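Local coordinates for aspartate--tRNA(Asp/Asn) ligase (Sulfolobus tokodaii, PDB 1WYD), which probably charges both tRNA(Asp) and tRNA(Asn) with L-aspartate in two steps, activating the amino acid with ATP before transferring it to the tRNA acceptor end, at residues B[187-190]-B[191-195]; B[232-235]-B[236-239]; B[246-249]-B[250-254]; B[320-324]-B[325-329]; B[403-406]-B[407-411]. All coordinates share one frame; numbering follows the deposited sequence.

Contact 1. Residues B[187-190]-B[191-195]; sequences SPQL and YKELM
Gln189 and Glu193, one helical turn apart, meet with the planes of their amide and carboxylate 74° apart. Gln189 NE2 donates to Glu193 OE2 over 2.8 Å; the glutamate oxygen lies in the plane of the amide, whereas the N-H reaches the carboxylate from above its plane. The glutamine gets there because its chain bends at the second torsion (chi2 56°), folding the amide back over the helix. The other end of that amide, OE1, faces Lys192: a water donates to Gln189 OE1 at 3.0 Å and accepts from Lys192 NZ at 3.1 Å, bridging the two. The lysine chain runs out straight past Pro188, its CD 3.9 Å from Pro188 CG, and its ammonium forms a salt bridge with Asp227. Glu193 uses its second oxygen, OE1, to bond His394.

This is the N-terminal end of helix 189-199, where Ser187 OG caps the backbone N of Gln189 at 2.9 Å. Residues 189-192 are predicted to form part of the aspartate pocket of this class II synthetase, and Gln189 touches Arg359, itself a predicted aspartate ligand. Farther round the helix, Leu190 CD1 packs on Leu194 CD2 at 4.0 Å, while Leu190 CD2 sits over one face of the Tyr191 ring. The tyrosine turns toward the second subunit, where its OH bonds Pro429 O of that chain and its ring meets Phe420 of that chain edge-to-face.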
loop_
_atom_site.group_PDB
_atom_site.type_symbol
_atom_site.label_atom_id
_atom_site.label_comp_id
_atom_site.label_asym_id
_atom_site.label_seq_id
_atom_site.Cartn_x
_atom_site.Cartn_y
_atom_site.Cartn_z
ATOM N N SER B 187 1.842 9.812 -10.379
ATOM C CA SER B 187 2.921 9.559 -9.445
ATOM C C SER B 187 2.603 10.418 -8.249
ATOM O O SER B 187 1.846 11.365 -8.403
ATOM C CB SER B 187 4.246 9.942 -10.083
ATOM O OG SER B 187 4.772 11.141 -9.546
ATOM N N PRO B 188 3.098 10.100 -7.060
ATOM C CA PRO B 188 2.818 10.957 -5.912
ATOM C C PRO B 188 3.711 12.206 -5.869
ATOM O O PRO B 188 3.543 13.004 -4.918
ATOM C CB PRO B 188 3.076 10.038 -4.722
ATOM C CG PRO B 188 4.013 9.045 -5.212
ATOM C CD PRO B 188 3.935 8.949 -6.690
ATOM N N GLN B 189 4.584 12.373 -6.889
ATOM C CA GLN B 189 5.648 13.396 -6.957
ATOM C C GLN B 189 5.540 14.622 -6.040
ATOM O O GLN B 189 6.347 14.771 -5.112
ATOM C CB GLN B 189 5.903 13.855 -8.396
ATOM C CG GLN B 189 7.213 14.624 -8.569
ATOM C CD GLN B 189 8.421 13.818 -8.074
ATOM O OE1 GLN B 189 8.614 12.686 -8.515
ATOM N NE2 GLN B 189 9.225 14.390 -7.155
ATOM N N LEU B 190 4.609 15.518 -6.327
ATOM C CA LEU B 190 4.479 16.740 -5.559
ATOM C C LEU B 190 4.175 16.462 -4.094
ATOM O O LEU B 190 4.768 17.088 -3.214
ATOM C CB LEU B 190 3.368 17.653 -6.144
ATOM C CG LEU B 190 2.879 18.806 -5.238
ATOM C CD1 LEU B 190 3.957 19.891 -5.062
ATOM C CD2 LEU B 190 1.577 19.444 -5.778
ATOM N N TYR B 191 3.284 15.505 -3.833
ATOM C CA TYR B 191 2.812 15.257 -2.477
ATOM C C TYR B 191 3.875 14.657 -1.563
ATOM O O TYR B 191 3.920 15.002 -0.369
ATOM C CB TYR B 191 1.534 14.451 -2.501
ATOM C CG TYR B 191 0.382 15.261 -3.123
ATOM C CD1 TYR B 191 0.063 15.126 -4.481
ATOM C CD2 TYR B 191 -0.336 16.193 -2.367
ATOM C CE1 TYR B 191 -0.978 15.871 -5.069
ATOM C CE2 TYR B 191 -1.370 16.947 -2.940
ATOM C CZ TYR B 191 -1.679 16.781 -4.298
ATOM O OH TYR B 191 -2.689 17.516 -4.888
ATOM N N LYS B 192 4.743 13.812 -2.115
ATOM C CA LYS B 192 5.755 13.148 -1.302
ATOM C C LYS B 192 6.870 14.135 -0.996
ATOM O O LYS B 192 7.449 14.105 0.085
ATOM C CB LYS B 192 6.261 11.844 -1.959
ATOM C CG LYS B 192 7.014 12.028 -3.237
ATOM C CD LYS B 192 7.302 10.708 -3.925
ATOM C CE LYS B 192 8.320 10.944 -5.054
ATOM N NZ LYS B 192 8.688 9.744 -5.809
ATOM N N GLU B 193 7.123 15.061 -1.921
ATOM C CA GLU B 193 8.046 16.160 -1.640
ATOM C C GLU B 193 7.511 16.963 -0.480
ATOM O O GLU B 193 8.249 17.271 0.456
ATOM C CB GLU B 193 8.235 17.056 -2.855
ATOM C CG GLU B 193 8.824 16.337 -4.062
ATOM C CD GLU B 193 9.423 17.291 -5.085
ATOM O OE1 GLU B 193 10.171 18.219 -4.689
ATOM O OE2 GLU B 193 9.183 17.092 -6.300
ATOM N N LEU B 194 6.214 17.278 -0.543
ATOM C CA LEU B 194 5.543 18.031 0.496
ATOM C C LEU B 194 5.659 17.351 1.848
ATOM O O LEU B 194 5.955 18.016 2.855
ATOM C CB LEU B 194 4.040 18.237 0.165
ATOM C CG LEU B 194 3.724 19.139 -1.044
ATOM C CD1 LEU B 194 2.285 19.588 -0.996
ATOM C CD2 LEU B 194 4.662 20.339 -1.146
ATOM N N MET B 195 5.366 16.051 1.868
ATOM C CA MET B 195 5.391 15.280 3.098
ATOM C C MET B 195 6.830 15.068 3.543
ATOM O O MET B 195 7.070 14.872 4.725
ATOM C CB MET B 195 4.712 13.923 2.932
ATOM C CG MET B 195 3.242 13.998 2.641
ATOM S SD MET B 195 2.334 14.620 4.009
ATOM C CE MET B 195 2.313 13.198 5.047
HETATM O O HOH W 1 10.542 10.363 -8.171
#

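Contact 2. Residues B[232-235]-B[236-239]; sequences FADY and NDVM
Asp234 and Asp237 hold each other's backbone through their carboxylates. Asp237 OD1 accepts from Asp234 N at 3.0 Å, met on its anti side, and Asp234 OD1 takes the N-H of Asp237 at 3.2 Å, nearly along the C-O axis of the carboxylate. A weak, bent bond from Asn236 N adds to the load on Asp234 OD1. The torsion that sets CG of Asp234 between its own N and carbonyl carbon (chi1 65°) swings the carboxylate over the start of the helix. Asp234 OD1 ends up 3.4 Å from Asp237 OD1, a like-charge approach probably eased by the backbone N-H groups each one accepts from.

Reciprocal bonds of this kind make a capping box, with Asp234 as N-cap of helix 235-256, just where the chain leaves strand 222-231 of the class II catalytic sheet. Packing begins one residue on. Met239 runs alongside Tyr235, pointing the same way, and lays its CE over the face of the ring, 4.2 Å from the ring centroid and 28° off the normal, a CH-pi contact. Ala233 CB also comes to 4.4 Å from Val238 CG1. The phenol OH of Tyr235 reaches out to Asp321, Phe344 packs against both Val238 and Met239, and Met1 of the second subunit rests on the two capping aspartates.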
loop_
_atom_site.group_PDB
_atom_site.type_symbol
_atom_site.label_atom_id
_atom_site.label_comp_id
_atom_site.label_asym_id
_atom_site.label_seq_id
_atom_site.Cartn_x
_atom_site.Cartn_y
_atom_site.Cartn_z
ATOM N N PHE B 232 17.101 16.297 3.247
ATOM C CA PHE B 232 18.545 16.437 3.526
ATOM C C PHE B 232 19.325 15.305 2.904
ATOM O O PHE B 232 20.100 14.622 3.558
ATOM C CB PHE B 232 18.841 16.593 5.034
ATOM C CG PHE B 232 18.053 17.700 5.676
ATOM C CD1 PHE B 232 16.912 17.417 6.422
ATOM C CD2 PHE B 232 18.417 19.024 5.490
ATOM C CE1 PHE B 232 16.159 18.453 6.998
ATOM C CE2 PHE B 232 17.674 20.059 6.065
ATOM C CZ PHE B 232 16.544 19.778 6.823
ATOM N N ALA B 233 19.113 15.133 1.611
ATOM C CA ALA B 233 19.661 14.024 0.882
ATOM C C ALA B 233 19.683 14.534 -0.522
ATOM O O ALA B 233 18.782 15.321 -0.906
ATOM C CB ALA B 233 18.738 12.816 0.993
ATOM N N ASP B 234 20.699 14.122 -1.290
ATOM C CA ASP B 234 20.688 14.345 -2.727
ATOM C C ASP B 234 20.619 13.011 -3.407
ATOM O O ASP B 234 20.405 11.999 -2.731
ATOM C CB ASP B 234 21.891 15.133 -3.198
ATOM C CG ASP B 234 23.226 14.390 -2.990
ATOM O OD1 ASP B 234 23.248 13.154 -2.777
ATOM O OD2 ASP B 234 24.314 15.010 -3.027
ATOM N N TYR B 235 20.839 12.999 -4.721
ATOM C CA TYR B 235 20.641 11.788 -5.495
ATOM C C TYR B 235 21.646 10.684 -5.212
ATOM O O TYR B 235 21.307 9.505 -5.320
ATOM C CB TYR B 235 20.514 12.085 -6.990
ATOM C CG TYR B 235 21.795 12.416 -7.736
ATOM C CD1 TYR B 235 21.947 12.024 -9.058
ATOM C CD2 TYR B 235 22.843 13.145 -7.132
ATOM C CE1 TYR B 235 23.090 12.339 -9.776
ATOM C CE2 TYR B 235 23.995 13.462 -7.823
ATOM C CZ TYR B 235 24.111 13.052 -9.160
ATOM O OH TYR B 235 25.228 13.349 -9.890
ATOM N N ASN B 236 22.864 11.032 -4.806
ATOM C CA ASN B 236 23.804 9.995 -4.412
ATOM C C ASN B 236 23.329 9.286 -3.151
ATOM O O ASN B 236 23.428 8.063 -3.046
ATOM C CB ASN B 236 25.233 10.546 -4.300
ATOM C CG ASN B 236 25.780 11.096 -5.651
ATOM O OD1 ASN B 236 26.273 12.215 -5.721
ATOM N ND2 ASN B 236 25.710 10.301 -6.695
ATOM N N ASP B 237 22.749 10.033 -2.210
ATOM C CA ASP B 237 22.244 9.420 -0.967
ATOM C C ASP B 237 21.144 8.385 -1.182
ATOM O O ASP B 237 21.167 7.297 -0.582
ATOM C CB ASP B 237 21.706 10.475 -0.012
ATOM C CG ASP B 237 22.775 11.374 0.514
ATOM O OD1 ASP B 237 22.571 12.616 0.471
ATOM O OD2 ASP B 237 23.856 10.916 0.979
ATOM N N VAL B 238 20.166 8.757 -2.015
ATOM C CA VAL B 238 19.035 7.901 -2.297
ATOM C C VAL B 238 19.435 6.699 -3.166
ATOM O O VAL B 238 18.954 5.567 -2.957
ATOM C CB VAL B 238 17.795 8.702 -2.858
ATOM C CG1 VAL B 238 17.307 9.706 -1.809
ATOM C CG2 VAL B 238 18.098 9.408 -4.141
ATOM N N MET B 239 20.335 6.927 -4.110
ATOM C CA MET B 239 20.898 5.798 -4.857
ATOM C C MET B 239 21.505 4.738 -3.908
ATOM O O MET B 239 21.242 3.538 -4.065
ATOM C CB MET B 239 21.881 6.268 -5.935
ATOM C CG MET B 239 21.199 6.709 -7.182
ATOM S SD MET B 239 22.303 6.897 -8.595
ATOM C CE MET B 239 23.078 8.539 -8.263
#

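Contact 3. Residues B[246-249]-B[250-254]; sequences LHNI and VKTIK
Within the second half of helix 235-256, residues 246-254 make an i to i+4 contact in which a threonine hydroxyl doubles a backbone bond. Asn248 O takes two donors from the same residue: Thr252 N at 2.9 Å and Thr252 OG1 at 2.7 Å. They come from opposite faces of the carbonyl plane, the N-H from 36° out of it and the hydroxyl tilted by 26°. With OG1 beside its own backbone N and anti to the carbonyl carbon (chi1 -57°), the hydroxyl leans back over the preceding turn, so both donors of Thr252, N-H and hydroxyl, serve one oxygen and the buried hydroxyl has its acceptor within the helix. Before and after it the regular bonds continue, Val250 N to Leu246 O at 2.9 Å and Ile253 N to Ile249 O at 3.0 Å.

Side chains touch more lightly. Both methyls of Val250 lie against the carbonyl oxygen of Leu246, and its CG2 also comes 3.4 Å from His247 O. Ile253 points CG1 back at Ile249 O, 3.2 Å away, while the two isoleucine side chains approach each other no closer than 4.5 Å, from Ile249 CG2 to Ile253 CG1.

Asn248 sends its amide outward to Glu146 and Ala143 O on helix 128-150, the helix that Thr252 and Ile253 also pack on. From another direction Leu408 of helix 401-409 nestles against Ile249, Val250 and Ile253, and Leu404 meets Leu246, which places this helix against both neighbours.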
loop_
_atom_site.group_PDB
_atom_site.type_symbol
_atom_site.label_atom_id
_atom_site.label_comp_id
_atom_site.label_asym_id
_atom_site.label_seq_id
_atom_site.Cartn_x
_atom_site.Cartn_y
_atom_site.Cartn_z
ATOM N N LEU B 246 17.254 -2.850 -2.606
ATOM C CA LEU B 246 17.277 -3.887 -3.641
ATOM C C LEU B 246 18.011 -5.113 -3.174
ATOM O O LEU B 246 17.623 -6.234 -3.466
ATOM C CB LEU B 246 17.973 -3.370 -4.882
ATOM C CG LEU B 246 17.277 -2.346 -5.755
ATOM C CD1 LEU B 246 18.129 -2.135 -6.985
ATOM C CD2 LEU B 246 15.929 -2.879 -6.156
ATOM N N HIS B 247 19.068 -4.881 -2.421
ATOM C CA HIS B 247 19.840 -5.944 -1.830
ATOM C C HIS B 247 18.989 -6.725 -0.843
ATOM O O HIS B 247 19.011 -7.968 -0.826
ATOM C CB HIS B 247 21.084 -5.366 -1.141
ATOM C CG HIS B 247 22.006 -6.409 -0.613
ATOM N ND1 HIS B 247 22.922 -7.061 -1.410
ATOM C CD2 HIS B 247 22.105 -6.965 0.611
ATOM C CE1 HIS B 247 23.580 -7.948 -0.688
ATOM N NE2 HIS B 247 23.095 -7.917 0.540
ATOM N N ASN B 248 18.227 -6.032 -0.012
ATOM C CA ASN B 248 17.408 -6.774 0.951
ATOM C C ASN B 248 16.267 -7.532 0.259
ATOM O O ASN B 248 15.828 -8.609 0.736
ATOM C CB ASN B 248 16.896 -5.831 2.029
ATOM C CG ASN B 248 16.169 -6.537 3.133
ATOM O OD1 ASN B 248 16.743 -7.395 3.807
ATOM N ND2 ASN B 248 14.897 -6.143 3.373
ATOM N N ILE B 249 15.805 -6.962 -0.865
ATOM C CA ILE B 249 14.776 -7.551 -1.693
ATOM C C ILE B 249 15.280 -8.867 -2.274
ATOM O O ILE B 249 14.731 -9.911 -1.990
ATOM C CB ILE B 249 14.279 -6.543 -2.816
ATOM C CG1 ILE B 249 13.425 -5.444 -2.195
ATOM C CG2 ILE B 249 13.430 -7.258 -3.825
ATOM C CD1 ILE B 249 13.050 -4.358 -3.125
ATOM N N VAL B 250 16.326 -8.826 -3.084
ATOM C CA VAL B 250 16.822 -10.066 -3.685
ATOM C C VAL B 250 17.233 -11.102 -2.628
ATOM O O VAL B 250 16.944 -12.317 -2.768
ATOM C CB VAL B 250 17.943 -9.810 -4.687
ATOM C CG1 VAL B 250 17.470 -8.825 -5.792
ATOM C CG2 VAL B 250 19.132 -9.242 -3.998
ATOM N N LYS B 251 17.821 -10.622 -1.534
ATOM C CA LYS B 251 18.152 -11.511 -0.418
ATOM C C LYS B 251 16.911 -12.182 0.174
ATOM O O LYS B 251 16.935 -13.367 0.492
ATOM C CB LYS B 251 18.920 -10.755 0.675
ATOM C CG LYS B 251 19.597 -11.637 1.718
ATOM C CD LYS B 251 20.080 -10.793 2.907
ATOM C CE LYS B 251 20.971 -11.607 3.860
ATOM N NZ LYS B 251 20.580 -11.365 5.292
ATOM N N THR B 252 15.823 -11.437 0.329
ATOM C CA THR B 252 14.595 -12.049 0.847
ATOM C C THR B 252 14.004 -13.084 -0.118
ATOM O O THR B 252 13.514 -14.147 0.303
ATOM C CB THR B 252 13.561 -10.969 1.215
ATOM O OG1 THR B 252 14.122 -10.056 2.184
ATOM C CG2 THR B 252 12.381 -11.590 1.925
ATOM N N ILE B 253 14.028 -12.774 -1.411
ATOM C CA ILE B 253 13.483 -13.681 -2.401
ATOM C C ILE B 253 14.325 -14.955 -2.349
ATOM O O ILE B 253 13.771 -16.044 -2.235
ATOM C CB ILE B 253 13.493 -13.066 -3.825
ATOM C CG1 ILE B 253 12.843 -11.674 -3.863
ATOM C CG2 ILE B 253 12.836 -14.020 -4.813
ATOM C CD1 ILE B 253 11.467 -11.544 -3.171
ATOM N N LYS B 254 15.654 -14.804 -2.390
ATOM C CA LYS B 254 16.612 -15.938 -2.266
ATOM C C LYS B 254 16.470 -16.863 -1.053
ATOM O O LYS B 254 16.704 -18.058 -1.165
ATOM C CB LYS B 254 18.056 -15.453 -2.392
ATOM C CG LYS B 254 18.524 -15.343 -3.829
ATOM C CD LYS B 254 19.920 -14.747 -3.953
ATOM C CE LYS B 254 20.154 -14.265 -5.391
ATOM N NZ LYS B 254 21.483 -13.577 -5.613
#

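Contact 4. Residues B[320-324]-B[325-329]; sequences VDWPS and DARPF
Arg327 lays its guanidinium flat over the indole of Trp322. The two planes are 25° apart and the centres 4.0 Å, a stack that is also a cation-pi contact: CZ stands over the five-membered ring, 17° off its normal. NH2 comes nearest, 3.5 Å from Trp322 NE1, and NE hangs over the CB end at 3.8 Å from Trp322 CB. Bends at the second and third torsions of the arginine (chi2 -101°) fold it back to reach the ring.

What brings the two together is a tight turn between them. Ala326 N donates to Pro323 O at 3.0 Å, and Arg327 N makes a weak bond to Ser324 O at 3.3 Å, so the chain doubles back through a short 3-10 segment; Pro323 CG lies 4.3 Å from Ala326 CB across it.

Asp345, on strand 343-348, forms a salt bridge with Arg327 NH2, while Trp322 NE1 donates to Ile319 O. A leucine at Trp322 would probably cost the guanidinium its flat aromatic platform and leave it freer to turn away from Asp345. Arg327 also lies close to Ser355, predicted to bind aspartate and magnesium. The turn belongs to the loop that leaves strand 316-320 and leads to its antiparallel neighbour 343-348 in the catalytic sheet, with Phe329, two residues past Arg327, packing on helix 363-371.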
loop_
_atom_site.group_PDB
_atom_site.type_symbol
_atom_site.label_atom_id
_atom_site.label_comp_id
_atom_site.label_asym_id
_atom_site.label_seq_id
_atom_site.Cartn_x
_atom_site.Cartn_y
_atom_site.Cartn_z
ATOM N N VAL B 320 23.322 7.773 -14.636
ATOM C CA VAL B 320 23.316 9.019 -13.867
ATOM C C VAL B 320 23.614 10.285 -14.690
ATOM O O VAL B 320 24.074 10.224 -15.834
ATOM C CB VAL B 320 24.305 8.929 -12.663
ATOM C CG1 VAL B 320 24.019 7.703 -11.823
ATOM C CG2 VAL B 320 25.718 8.921 -13.134
ATOM N N ASP B 321 23.360 11.436 -14.088
ATOM C CA ASP B 321 23.707 12.713 -14.681
ATOM C C ASP B 321 23.133 12.940 -16.112
ATOM O O ASP B 321 23.877 13.321 -17.024
ATOM C CB ASP B 321 25.245 12.950 -14.617
ATOM C CG ASP B 321 25.799 12.926 -13.170
ATOM O OD1 ASP B 321 27.029 12.865 -12.969
ATOM O OD2 ASP B 321 25.081 12.979 -12.156
ATOM N N TRP B 322 21.821 12.755 -16.302
ATOM C CA TRP B 322 21.176 13.104 -17.599
ATOM C C TRP B 322 21.185 14.630 -17.950
ATOM O O TRP B 322 21.379 15.469 -17.062
ATOM C CB TRP B 322 19.728 12.560 -17.646
ATOM C CG TRP B 322 19.636 11.046 -17.617
ATOM C CD1 TRP B 322 19.868 10.244 -16.552
ATOM C CD2 TRP B 322 19.285 10.175 -18.707
ATOM N NE1 TRP B 322 19.695 8.927 -16.899
ATOM C CE2 TRP B 322 19.343 8.852 -18.218
ATOM C CE3 TRP B 322 18.934 10.379 -20.055
ATOM C CZ2 TRP B 322 19.053 7.734 -19.012
ATOM C CZ3 TRP B 322 18.647 9.268 -20.852
ATOM C CH2 TRP B 322 18.707 7.953 -20.320
ATOM N N PRO B 323 20.981 15.003 -19.225
ATOM C CA PRO B 323 20.731 16.419 -19.567
ATOM C C PRO B 323 19.507 17.003 -18.870
ATOM O O PRO B 323 18.444 16.359 -18.825
ATOM C CB PRO B 323 20.501 16.404 -21.082
ATOM C CG PRO B 323 20.368 14.970 -21.459
ATOM C CD PRO B 323 21.029 14.154 -20.425
ATOM N N SER B 324 19.677 18.209 -18.338
ATOM C CA SER B 324 18.637 18.924 -17.617
ATOM C C SER B 324 17.435 19.106 -18.498
ATOM O O SER B 324 16.307 19.140 -18.041
ATOM C CB SER B 324 19.143 20.306 -17.207
ATOM O OG SER B 324 20.408 20.201 -16.575
ATOM N N ASP B 325 17.698 19.206 -19.787
ATOM C CA ASP B 325 16.689 19.538 -20.770
ATOM C C ASP B 325 15.726 18.363 -21.005
ATOM O O ASP B 325 14.654 18.547 -21.569
ATOM C CB ASP B 325 17.416 20.007 -22.050
ATOM C CG ASP B 325 18.719 20.833 -21.727
ATOM O OD1 ASP B 325 19.732 20.268 -21.178
ATOM O OD2 ASP B 325 18.800 22.068 -21.973
ATOM N N ALA B 326 16.104 17.169 -20.546
ATOM C CA ALA B 326 15.286 15.963 -20.694
ATOM C C ALA B 326 14.644 15.457 -19.368
ATOM O O ALA B 326 14.106 14.365 -19.313
ATOM C CB ALA B 326 16.119 14.851 -21.330
ATOM N N ARG B 327 14.721 16.257 -18.313
ATOM C CA ARG B 327 14.259 15.850 -16.992
ATOM C C ARG B 327 13.302 16.926 -16.491
ATOM O O ARG B 327 13.390 18.046 -16.950
ATOM C CB ARG B 327 15.454 15.686 -16.055
ATOM C CG ARG B 327 16.365 14.512 -16.449
ATOM C CD ARG B 327 16.116 13.303 -15.599
ATOM N NE ARG B 327 16.231 12.056 -16.320
ATOM C CZ ARG B 327 16.157 10.855 -15.752
ATOM N NH1 ARG B 327 15.926 10.715 -14.447
ATOM N NH2 ARG B 327 16.305 9.788 -16.516
ATOM N N PRO B 328 12.371 16.594 -15.587
ATOM C CA PRO B 328 11.398 17.574 -15.084
ATOM C C PRO B 328 11.989 18.880 -14.560
ATOM O O PRO B 328 13.179 18.965 -14.259
ATOM C CB PRO B 328 10.715 16.807 -13.963
ATOM C CG PRO B 328 10.710 15.429 -14.475
ATOM C CD PRO B 328 12.110 15.256 -15.029
ATOM N N PHE B 329 11.137 19.892 -14.454
ATOM C CA PHE B 329 11.512 21.181 -13.875
ATOM C C PHE B 329 11.872 21.047 -12.395
ATOM O O PHE B 329 12.508 21.930 -11.823
ATOM C CB PHE B 329 10.341 22.164 -14.011
ATOM C CG PHE B 329 9.184 21.870 -13.070
ATOM C CD1 PHE B 329 9.049 22.567 -11.865
ATOM C CD2 PHE B 329 8.226 20.911 -13.389
ATOM C CE1 PHE B 329 7.978 22.298 -10.977
ATOM C CE2 PHE B 329 7.145 20.638 -12.508
ATOM C CZ PHE B 329 7.024 21.338 -11.302
#

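Contact 5. Residues B[403-406]-B[407-411]; sequences RLMV and MLTGI
Met405 O is gripped at the end of helix 401-409 by Thr409 OG1, which donates to it over 2.6 Å from above the carbonyl plane, 42° out of it. A weak bond from Leu408 N, at 3.0 Å, reaches the same oxygen. Thr409 holds its hydroxyl between its own N and carbonyl carbon (chi1 55°), which turns OG1 back to Met405 and also lets it accept from Ile411 N at 3.3 Å, an ST turn. The hydroxyl thus ties the last turn of the helix to the chain that leaves it. The methyl of the threonine, CG2, lies 3.5 Å from Met405 CE, the two side chains crossing at a slant. A valine here would probably leave Met405 O without its short hydroxyl bond and Ile411 N without its acceptor, weakening the hold on the exit from the helix.

Gly410 N closes the turn on Val406 O at 3.0 Å. Its positive phi, 90°, suits glycine, since a side chain would press on the carbonyl oxygen of Thr409. Past the glycine, Ile411 O comes 3.3 Å from Val406 CG2; one turn back, Leu408 CD1 packs on Leu404 CG at 3.9 Å.

Met405 and Ile411 face helix 128-150. Near the start of the helix, Arg403, a predicted ATP ligand, bonds Glu352 O and Phe218 O and forms a salt bridge with the sulfonate of a bound buffer molecule. A strand running into a helix that carries such an arginine in its first turn, here 394-400 into 401-409, is motif 3 of class II aminoacyl-tRNA synthetases.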
loop_
_atom_site.group_PDB
_atom_site.type_symbol
_atom_site.label_atom_id
_atom_site.label_comp_id
_atom_site.label_asym_id
_atom_site.label_seq_id
_atom_site.Cartn_x
_atom_site.Cartn_y
_atom_site.Cartn_z
ATOM N N ARG B 403 7.840 -3.858 -13.032
ATOM C CA ARG B 403 9.113 -3.873 -13.699
ATOM C C ARG B 403 10.146 -4.543 -12.781
ATOM O O ARG B 403 10.919 -5.371 -13.242
ATOM C CB ARG B 403 9.556 -2.464 -14.053
ATOM C CG ARG B 403 9.325 -2.112 -15.461
ATOM C CD ARG B 403 8.870 -0.710 -15.576
ATOM N NE ARG B 403 8.405 -0.374 -16.915
ATOM C CZ ARG B 403 9.180 0.212 -17.812
ATOM N NH1 ARG B 403 10.459 0.486 -17.515
ATOM N NH2 ARG B 403 8.701 0.506 -19.004
ATOM N N LEU B 404 10.129 -4.210 -11.486
ATOM C CA LEU B 404 11.029 -4.835 -10.493
ATOM C C LEU B 404 10.750 -6.315 -10.474
ATOM O O LEU B 404 11.640 -7.114 -10.272
ATOM C CB LEU B 404 10.819 -4.263 -9.085
ATOM C CG LEU B 404 11.321 -5.059 -7.868
ATOM C CD1 LEU B 404 12.918 -5.139 -7.788
ATOM C CD2 LEU B 404 10.715 -4.501 -6.571
ATOM N N MET B 405 9.508 -6.695 -10.752
ATOM C CA MET B 405 9.217 -8.117 -10.746
ATOM C C MET B 405 9.947 -8.941 -11.845
ATOM O O MET B 405 10.254 -10.118 -11.618
ATOM C CB MET B 405 7.729 -8.348 -10.733
ATOM C CG MET B 405 7.119 -8.023 -9.380
ATOM S SD MET B 405 7.495 -9.292 -8.118
ATOM C CE MET B 405 6.907 -10.784 -8.797
ATOM N N VAL B 406 10.237 -8.309 -12.995
ATOM C CA VAL B 406 11.016 -8.932 -14.067
ATOM C C VAL B 406 12.395 -9.344 -13.558
ATOM O O VAL B 406 12.879 -10.456 -13.837
ATOM C CB VAL B 406 11.229 -7.976 -15.236
ATOM C CG1 VAL B 406 12.171 -8.583 -16.269
ATOM C CG2 VAL B 406 9.881 -7.601 -15.881
ATOM N N MET B 407 13.027 -8.450 -12.803
ATOM C CA MET B 407 14.313 -8.728 -12.186
ATOM C C MET B 407 14.193 -9.837 -11.116
ATOM O O MET B 407 15.155 -10.553 -10.821
ATOM C CB MET B 407 14.891 -7.397 -11.628
ATOM C CG MET B 407 16.129 -7.539 -10.782
ATOM S SD MET B 407 16.527 -6.013 -9.903
ATOM C CE MET B 407 18.299 -6.280 -9.860
ATOM N N LEU B 408 13.019 -10.002 -10.536
ATOM C CA LEU B 408 12.861 -11.012 -9.492
ATOM C C LEU B 408 12.256 -12.345 -9.920
ATOM O O LEU B 408 12.150 -13.258 -9.090
ATOM C CB LEU B 408 12.083 -10.467 -8.292
ATOM C CG LEU B 408 12.576 -9.182 -7.640
ATOM C CD1 LEU B 408 11.518 -8.784 -6.657
ATOM C CD2 LEU B 408 13.918 -9.452 -6.894
ATOM N N THR B 409 11.872 -12.491 -11.188
ATOM C CA THR B 409 11.200 -13.723 -11.610
ATOM C C THR B 409 11.684 -14.250 -12.946
ATOM O O THR B 409 11.567 -15.431 -13.234
ATOM C CB THR B 409 9.687 -13.473 -11.727
ATOM O OG1 THR B 409 9.481 -12.365 -12.620
ATOM C CG2 THR B 409 9.131 -13.012 -10.400
ATOM N N GLY B 410 12.200 -13.351 -13.781
ATOM C CA GLY B 410 12.532 -13.716 -15.141
ATOM C C GLY B 410 11.400 -13.508 -16.144
ATOM O O GLY B 410 11.660 -13.527 -17.378
ATOM N N ILE B 411 10.171 -13.302 -15.660
ATOM C CA ILE B 411 9.050 -13.096 -16.604
ATOM C C ILE B 411 9.237 -11.831 -17.408
ATOM O O ILE B 411 9.407 -10.738 -16.865
ATOM C CB ILE B 411 7.657 -13.130 -15.912
ATOM C CG1 ILE B 411 7.360 -14.528 -15.412
ATOM C CG2 ILE B 411 6.547 -12.703 -16.895
ATOM C CD1 ILE B 411 6.627 -14.512 -14.139
#

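The five contacts follow one another along the chain, all within the class II catalytic domain. Contacts 2 and 3 share helix 235-256, their centres about 21 Å apart: one caps its start, the other lies in its second half. There contact 3 packs directly on contact 5, centres about 12 Å apart, through Leu408 and Leu404. At the capped end contact 2 touches contact 4, where Met239 SD meets Val320 CG1 at 3.7 Å. Contact 1 touches none of the others, its centre about 16 Å from that of contact 2, but both reach the second subunit. Helix 235-256 therefore links the dimer-facing side to the motif 3 helix, with predicted aspartate and ATP ligands at contacts 1 and 5.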